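PDB 4EIU: uncharacterized hypothetical protein from Bacteroides uniformis, which is of unknown function but belongs to the DUF3823 family, whose N-terminal domain is grouped with transthyretin-like beta-sandwich folds. Local coordinates for residues V73-D76 / P81-R84; V97-E100 / K106-F109; D228-V231 / R236-N239. All blocks are in the same frame, centred on the assembly; numbering follows the deposited sequence.

Contact 1 of 3, residues V73-D76 / P81-R84; sequences VRID and PLVR
In the five-stranded antiparallel sheet of the DUF3823 N-terminal domain, Arg74 and Ile75 on strand 69-76 meet Val83, which opens the outermost strand 83-85, and Leu82 just before it. The two strands are not paired with each other: strand 91-101 runs between them, and the nearest CA atoms, of Arg74 and Val83, are 8.0 Å apart. Arg74 sends CG anti to its own N (chi1 172°) and runs extended to NE, which carries the guanidinium across to Val83; the two side chains cross at about a right angle. CB of Val83 lies over one face, offset toward the rim, and Arg74 NH1 comes within 3.8 Å of Val83 CG1. The edge of the same group is taken by Asp76, gripped side-on: Arg74 NE reaches Asp76 OD2 at 2.8 Å and Arg74 NH2 reaches Asp76 OD1 at 2.9 Å, both on syn lone pairs, the second bond nearly straight at 171°. Arg35 gives Asp76 OD2 a second salt bridge. Toward the interior, Ile75 CG1 packs on Leu82 CD1 at 3.7 Å, next to Phe109 of strand 104-111. Two waters span the remaining gap. Water 1 lies 2.7 Å from Ile75 O, to which it can donate, and accepts from Leu82 N, while water 2 accepts from Val83 N at 2.9 Å and can donate to Asp76 OD1. Beyond them, Arg84 NH1 returns to Pro81 O at 2.7 Å, in the carbonyl plane. With one carboxylate between two arginines, Asp76 probably stays ionised, and its edge-on grip fixes the rotation of the Arg74 guanidinium, leaving a flat face for the valine to pack against.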
loop_
_atom_site.group_PDB
_atom_site.type_symbol
_atom_site.label_atom_id
_atom_site.label_comp_id
_atom_site.label_asym_id
_atom_site.label_seq_id
_atom_site.Cartn_x
_atom_site.Cartn_y
_atom_site.Cartn_z
ATOM N N VAL A 73 -11.117 13.867 -5.926
ATOM C CA VAL A 73 -10.508 12.570 -6.038
ATOM C C VAL A 73 -9.575 12.441 -4.841
ATOM O O VAL A 73 -8.602 13.170 -4.722
ATOM C CB VAL A 73 -9.746 12.401 -7.380
ATOM C CG1 VAL A 73 -9.136 10.988 -7.482
ATOM C CG2 VAL A 73 -10.698 12.704 -8.582
ATOM N N ARG A 74 -9.909 11.537 -3.946
ATOM C CA ARG A 74 -9.171 11.293 -2.723
ATOM C C ARG A 74 -8.613 9.873 -2.718
ATOM O O ARG A 74 -9.364 8.945 -2.977
ATOM C CB ARG A 74 -10.143 11.437 -1.538
ATOM C CG ARG A 74 -9.506 11.019 -0.225
ATOM C CD ARG A 74 -10.435 11.168 0.975
ATOM N NE ARG A 74 -9.775 10.505 2.106
ATOM C CZ ARG A 74 -9.963 10.811 3.386
ATOM N NH1 ARG A 74 -10.794 11.804 3.757
ATOM N NH2 ARG A 74 -9.294 10.135 4.298
ATOM N N ILE A 75 -7.331 9.681 -2.369
ATOM C CA ILE A 75 -6.780 8.349 -2.210
ATOM C C ILE A 75 -6.249 8.170 -0.767
ATOM O O ILE A 75 -5.874 9.145 -0.123
ATOM C CB ILE A 75 -5.705 8.019 -3.261
ATOM C CG1 ILE A 75 -4.442 8.912 -3.102
ATOM C CG2 ILE A 75 -6.343 8.138 -4.695
ATOM C CD1 ILE A 75 -3.194 8.505 -3.920
ATOM N N ASP A 76 -6.339 6.954 -0.261
ATOM C CA ASP A 76 -5.778 6.560 1.039
ATOM C C ASP A 76 -5.020 5.235 0.837
ATOM O O ASP A 76 -5.419 4.386 0.003
ATOM C CB ASP A 76 -6.925 6.324 2.011
ATOM C CG ASP A 76 -7.659 7.600 2.381
ATOM O OD1 ASP A 76 -7.300 8.254 3.378
ATOM O OD2 ASP A 76 -8.649 7.928 1.708
ATOM N N PRO A 81 -1.243 10.251 5.259
ATOM C CA PRO A 81 -2.557 10.767 4.786
ATOM C C PRO A 81 -2.482 12.124 4.111
ATOM O O PRO A 81 -1.811 13.054 4.635
ATOM C CB PRO A 81 -3.369 10.868 6.064
ATOM C CG PRO A 81 -2.745 9.852 6.978
ATOM C CD PRO A 81 -1.281 9.861 6.671
ATOM N N LEU A 82 -3.159 12.232 2.963
ATOM C CA LEU A 82 -3.242 13.449 2.186
ATOM C C LEU A 82 -4.313 14.382 2.722
ATOM O O LEU A 82 -4.241 15.580 2.512
ATOM C CB LEU A 82 -3.583 13.083 0.703
ATOM C CG LEU A 82 -2.493 12.246 0.002
ATOM C CD1 LEU A 82 -2.992 11.916 -1.426
ATOM C CD2 LEU A 82 -1.126 12.954 -0.005
ATOM N N VAL A 83 -5.341 13.825 3.366
ATOM C CA VAL A 83 -6.388 14.609 3.954
ATOM C C VAL A 83 -6.250 14.461 5.459
ATOM O O VAL A 83 -6.472 13.379 5.999
ATOM C CB VAL A 83 -7.787 14.190 3.458
ATOM C CG1 VAL A 83 -8.892 15.109 4.048
ATOM C CG2 VAL A 83 -7.823 14.228 1.923
ATOM N N ARG A 84 -5.889 15.548 6.130
ATOM C CA ARG A 84 -5.513 15.483 7.537
ATOM C C ARG A 84 -6.365 16.387 8.393
ATOM O O ARG A 84 -6.342 17.614 8.214
ATOM C CB ARG A 84 -4.043 15.822 7.741
ATOM C CG ARG A 84 -3.134 14.891 6.969
ATOM C CD ARG A 84 -1.707 15.065 7.315
ATOM N NE ARG A 84 -1.079 16.269 6.813
ATOM C CZ ARG A 84 -0.468 16.406 5.643
ATOM N NH1 ARG A 84 -0.474 15.446 4.724
ATOM N NH2 ARG A 84 0.152 17.540 5.375
HETATM O O HOH W 1 -4.377 9.645 2.121
HETATM O O HOH W 2 -6.080 11.127 3.930
#

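Contact 2 of 3, residues V97-E100 / K106-F109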
loop_
_atom_site.group_PDB
_atom_site.type_symbol
_atom_site.label_atom_id
_atom_site.label_comp_id
_atom_site.label_asym_id
_atom_site.label_seq_id
_atom_site.Cartn_x
_atom_site.Cartn_y
_atom_site.Cartn_z
ATOM N N VAL A 97 -7.389 15.942 -4.903
ATOM C CA VAL A 97 -7.277 16.638 -6.197
ATOM C C VAL A 97 -8.694 16.989 -6.604
ATOM O O VAL A 97 -9.587 16.154 -6.482
ATOM C CB VAL A 97 -6.640 15.693 -7.253
ATOM C CG1 VAL A 97 -6.856 16.201 -8.682
ATOM C CG2 VAL A 97 -5.166 15.466 -6.949
ATOM N N ASN A 98 -8.935 18.210 -7.063
ATOM C CA ASN A 98 -10.202 18.508 -7.709
ATOM C C ASN A 98 -9.966 18.599 -9.197
ATOM O O ASN A 98 -9.026 19.245 -9.637
ATOM C CB ASN A 98 -10.815 19.796 -7.183
ATOM C CG ASN A 98 -11.195 19.703 -5.718
ATOM O OD1 ASN A 98 -11.729 18.677 -5.233
ATOM N ND2 ASN A 98 -10.903 20.774 -4.985
ATOM N N THR A 99 -10.805 17.932 -9.982
ATOM C CA THR A 99 -10.638 17.935 -11.425
ATOM C C THR A 99 -11.975 17.687 -12.075
ATOM O O THR A 99 -12.813 16.974 -11.521
ATOM C CB THR A 99 -9.628 16.849 -11.862
ATOM O OG1 THR A 99 -9.431 16.931 -13.270
ATOM C CG2 THR A 99 -10.095 15.417 -11.513
ATOM N N GLU A 100 -12.174 18.296 -13.235
ATOM C CA GLU A 100 -13.200 17.864 -14.171
ATOM C C GLU A 100 -12.905 16.416 -14.545
ATOM O O GLU A 100 -11.743 16.052 -14.686
ATOM C CB GLU A 100 -13.174 18.720 -15.438
ATOM C CG GLU A 100 -14.268 18.325 -16.437
ATOM C CD GLU A 100 -14.442 19.266 -17.615
ATOM O OE1 GLU A 100 -13.564 20.116 -17.838
ATOM O OE2 GLU A 100 -15.470 19.142 -18.322
ATOM N N LYS A 106 -6.681 11.909 -16.866
ATOM C CA LYS A 106 -5.533 11.270 -16.213
ATOM C C LYS A 106 -5.126 12.084 -15.028
ATOM O O LYS A 106 -5.092 13.305 -15.117
ATOM C CB LYS A 106 -4.358 11.214 -17.167
ATOM C CG LYS A 106 -4.553 10.383 -18.408
ATOM C CD LYS A 106 -3.392 10.672 -19.342
ATOM C CE LYS A 106 -3.313 9.720 -20.509
ATOM N NZ LYS A 106 -2.193 10.042 -21.459
ATOM N N VAL A 107 -4.812 11.447 -13.896
ATOM C CA VAL A 107 -4.383 12.191 -12.720
ATOM C C VAL A 107 -3.159 11.458 -12.170
ATOM O O VAL A 107 -3.007 10.232 -12.321
ATOM C CB VAL A 107 -5.434 12.224 -11.606
ATOM C CG1 VAL A 107 -6.655 12.980 -12.067
ATOM C CG2 VAL A 107 -5.804 10.794 -11.164
ATOM N N LYS A 108 -2.284 12.204 -11.518
ATOM C CA LYS A 108 -1.110 11.608 -10.894
ATOM C C LYS A 108 -1.041 12.072 -9.465
ATOM O O LYS A 108 -1.161 13.274 -9.229
ATOM C CB LYS A 108 0.125 11.971 -11.692
ATOM C CG LYS A 108 1.449 11.532 -11.073
ATOM C CD LYS A 108 2.553 11.717 -12.088
ATOM C CE LYS A 108 3.807 12.264 -11.455
ATOM N NZ LYS A 108 4.799 12.495 -12.544
ATOM N N PHE A 109 -0.892 11.129 -8.519
ATOM C CA PHE A 109 -0.763 11.442 -7.110
ATOM C C PHE A 109 0.669 11.163 -6.668
ATOM O O PHE A 109 1.158 10.062 -6.821
ATOM C CB PHE A 109 -1.707 10.584 -6.256
ATOM C CG PHE A 109 -3.127 11.095 -6.216
ATOM C CD1 PHE A 109 -3.538 12.016 -5.247
ATOM C CD2 PHE A 109 -4.025 10.670 -7.138
ATOM C CE1 PHE A 109 -4.838 12.494 -5.223
ATOM C CE2 PHE A 109 -5.344 11.156 -7.142
ATOM C CZ PHE A 109 -5.748 12.042 -6.182
#
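The Phe109 ring receives Val97 obliquely, squarely on neither face nor edge, with CG2 of the valine 3.5 Å from CE1 of the ring and 3.6 Å from CZ. Val73 and Ile75 of strand 69-76 and Leu82 also touch this phenylalanine. The setting is a beta-sandwich, as expected of the transthyretin clan: strand 91-101 belongs to the five-stranded antiparallel sheet and strand 104-111 to the three-stranded mixed one. The CA atoms of Val97 and Phe109 are 8.4 Å apart. Val97 points toward the other strand, and its CG2, anti to the carbonyl carbon, is the branch that meets the ring; Val97 CB follows at 3.9 Å from Phe109 CZ. The first side-chain bond of Phe109 does not aim at strand 91-101, but chi1 of -81° brings the ring over to the valine. Cut back to an alanine, this position is likely to lose the ring that Val97 CG2 packs on and leave a gap beside Val73, Ile75 and Leu82. Two residues along each strand, Thr99 and Val107 make a looser pair, methyl CG2 to methyl CG1 at 4.3 Å. The threonine hydroxyl turns to its own strand instead, OG1 donating to Glu100 O at 2.9 Å.

Contact 3 of 3, residues D228-V231 / R236-N239; sequences DTPV and RRWN
Thr229 and Arg237 form the tight part of this contact, where one carbonyl oxygen is held by two nitrogens. Arg237 presents the side of its guanidinium, with NE and NH2 each 2.9 Å from Thr229 O. The oxygen lies within 2° of the guanidinium plane, yet both donors approach it from the same face of the carbonyl plane, NE well above that plane at 52°. Alongside, Thr229 OG1 sits 3.3 Å from Arg237 CD and takes only a weak bond from NE, its firmer partner being Gly77 O. Water 3 donates to this hydroxyl at 2.9 Å and accepts from Arg237 N, so backbone and side chain of the arginine both engage Thr229. The two segments are the arms of the connection between strands 216-225 and 239-247, neighbours in the four-stranded antiparallel sheet. Thr229 and Thr235 share a backbone hydrogen bond across it, and the remaining NH1 of Arg237 goes to Ser31 O and Gly33 O. Pro230, behind a cis peptide bond, places CD 3.6 Å from Arg237 NH2. Packing thins toward the more exposed side: Asp228 CB and Arg236 CG approach only to 4.1 Å, and their polar ends diverge, Asp228 OD2 to Gly234 N and Arg236 NH1 to Thr163 OG1 and Ile225 O.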
loop_
_atom_site.group_PDB
_atom_site.type_symbol
_atom_site.label_atom_id
_atom_site.label_comp_id
_atom_site.label_asym_id
_atom_site.label_seq_id
_atom_site.Cartn_x
_atom_site.Cartn_y
_atom_site.Cartn_z
ATOM N N ASP A 228 -2.708 3.299 11.132
ATOM C CA ASP A 228 -3.842 2.997 10.286
ATOM C C ASP A 228 -4.230 4.117 9.374
ATOM O O ASP A 228 -4.126 5.305 9.732
ATOM C CB ASP A 228 -5.053 2.493 11.113
ATOM C CG ASP A 228 -5.539 3.478 12.177
ATOM O OD1 ASP A 228 -4.796 4.377 12.590
ATOM O OD2 ASP A 228 -6.701 3.361 12.604
ATOM N N THR A 229 -4.703 3.726 8.188
ATOM C CA THR A 229 -5.151 4.669 7.164
ATOM C C THR A 229 -6.446 4.095 6.574
ATOM O O THR A 229 -6.528 2.883 6.294
ATOM C CB THR A 229 -4.058 4.946 6.072
ATOM O OG1 THR A 229 -3.607 3.729 5.460
ATOM C CG2 THR A 229 -2.840 5.672 6.669
ATOM N N PRO A 230 -7.502 4.915 6.486
ATOM C CA PRO A 230 -7.651 6.246 7.088
ATOM C C PRO A 230 -7.564 6.142 8.603
ATOM O O PRO A 230 -7.823 5.061 9.188
ATOM C CB PRO A 230 -9.062 6.718 6.682
ATOM C CG PRO A 230 -9.691 5.582 5.970
ATOM C CD PRO A 230 -8.661 4.527 5.664
ATOM N N VAL A 231 -7.174 7.250 9.203
ATOM C CA VAL A 231 -6.942 7.338 10.648
ATOM C C VAL A 231 -8.217 6.900 11.359
ATOM O O VAL A 231 -9.311 7.323 11.004
ATOM C CB VAL A 231 -6.456 8.762 11.008
ATOM C CG1 VAL A 231 -6.517 9.019 12.509
ATOM C CG2 VAL A 231 -5.030 8.857 10.443
ATOM N N ARG A 236 -4.121 -1.203 9.064
ATOM C CA ARG A 236 -2.720 -0.857 8.897
ATOM C C ARG A 236 -2.217 -1.499 7.611
ATOM O O ARG A 236 -2.097 -2.709 7.510
ATOM C CB ARG A 236 -1.907 -1.284 10.116
ATOM C CG ARG A 236 -2.459 -0.709 11.413
ATOM C CD ARG A 236 -1.558 -0.979 12.617
ATOM N NE ARG A 236 -1.450 -2.414 12.953
ATOM C CZ ARG A 236 -0.405 -3.208 12.666
ATOM N NH1 ARG A 236 0.684 -2.794 12.011
ATOM N NH2 ARG A 236 -0.458 -4.468 13.023
ATOM N N ARG A 237 -1.955 -0.658 6.617
ATOM C CA ARG A 237 -1.746 -1.113 5.245
ATOM C C ARG A 237 -0.263 -1.380 4.972
ATOM O O ARG A 237 0.603 -0.613 5.396
ATOM C CB ARG A 237 -2.257 -0.089 4.265
ATOM C CG ARG A 237 -3.727 0.288 4.462
ATOM C CD ARG A 237 -4.283 1.272 3.400
ATOM N NE ARG A 237 -5.610 1.587 3.879
ATOM C CZ ARG A 237 -6.738 1.097 3.456
ATOM N NH1 ARG A 237 -6.807 0.362 2.329
ATOM N NH2 ARG A 237 -7.819 1.381 4.174
ATOM N N TRP A 238 0.002 -2.499 4.302
ATOM C CA TRP A 238 1.348 -2.840 3.815
ATOM C C TRP A 238 1.836 -2.058 2.646
ATOM O O TRP A 238 1.105 -1.789 1.656
ATOM C CB TRP A 238 1.429 -4.333 3.470
ATOM C CG TRP A 238 1.324 -5.268 4.641
ATOM C CD1 TRP A 238 2.260 -5.505 5.645
ATOM C CD2 TRP A 238 0.196 -6.129 4.978
ATOM N NE1 TRP A 238 1.808 -6.445 6.521
ATOM C CE2 TRP A 238 0.587 -6.866 6.175
ATOM C CE3 TRP A 238 -1.028 -6.418 4.370
ATOM C CZ2 TRP A 238 -0.249 -7.784 6.769
ATOM C CZ3 TRP A 238 -1.871 -7.345 4.989
ATOM C CH2 TRP A 238 -1.493 -7.998 6.159
ATOM N N ASN A 239 3.135 -1.763 2.709
ATOM C CA ASN A 239 3.937 -1.530 1.505
ATOM C C ASN A 239 4.497 -2.844 0.968
ATOM O O ASN A 239 4.732 -3.780 1.727
ATOM C CB ASN A 239 5.059 -0.531 1.754
ATOM C CG ASN A 239 4.516 0.860 2.063
ATOM O OD1 ASN A 239 4.574 1.292 3.207
ATOM N ND2 ASN A 239 3.971 1.534 1.063
HETATM O O HOH W 3 -1.842 2.164 7.091
#

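Contacts 1 and 2 share the DUF3823 N-terminal domain and the five-stranded sheet, where strand 69-76 pairs directly with strand 91-101 (Val73 N to Val97 O, 2.8 Å). Phe109 joins their apolar sides, with Ile75 CD1 3.5 Å from its CG. Contact 2 links two sheets through apolar groups, a threonine methyl among them, whereas contact 1 mixes such packing with charge and water. All three are partly buried: contacts 1 and 2 each bury one of four touching residues, contact 3 two of five (Thr229 and Arg237), with its centre nearest the chain centre. Contact 3, between two later strands, rests on one arginine holding a single backbone oxygen; it touches contact 1 through Thr229, Pro230 and Val231, but not contact 2.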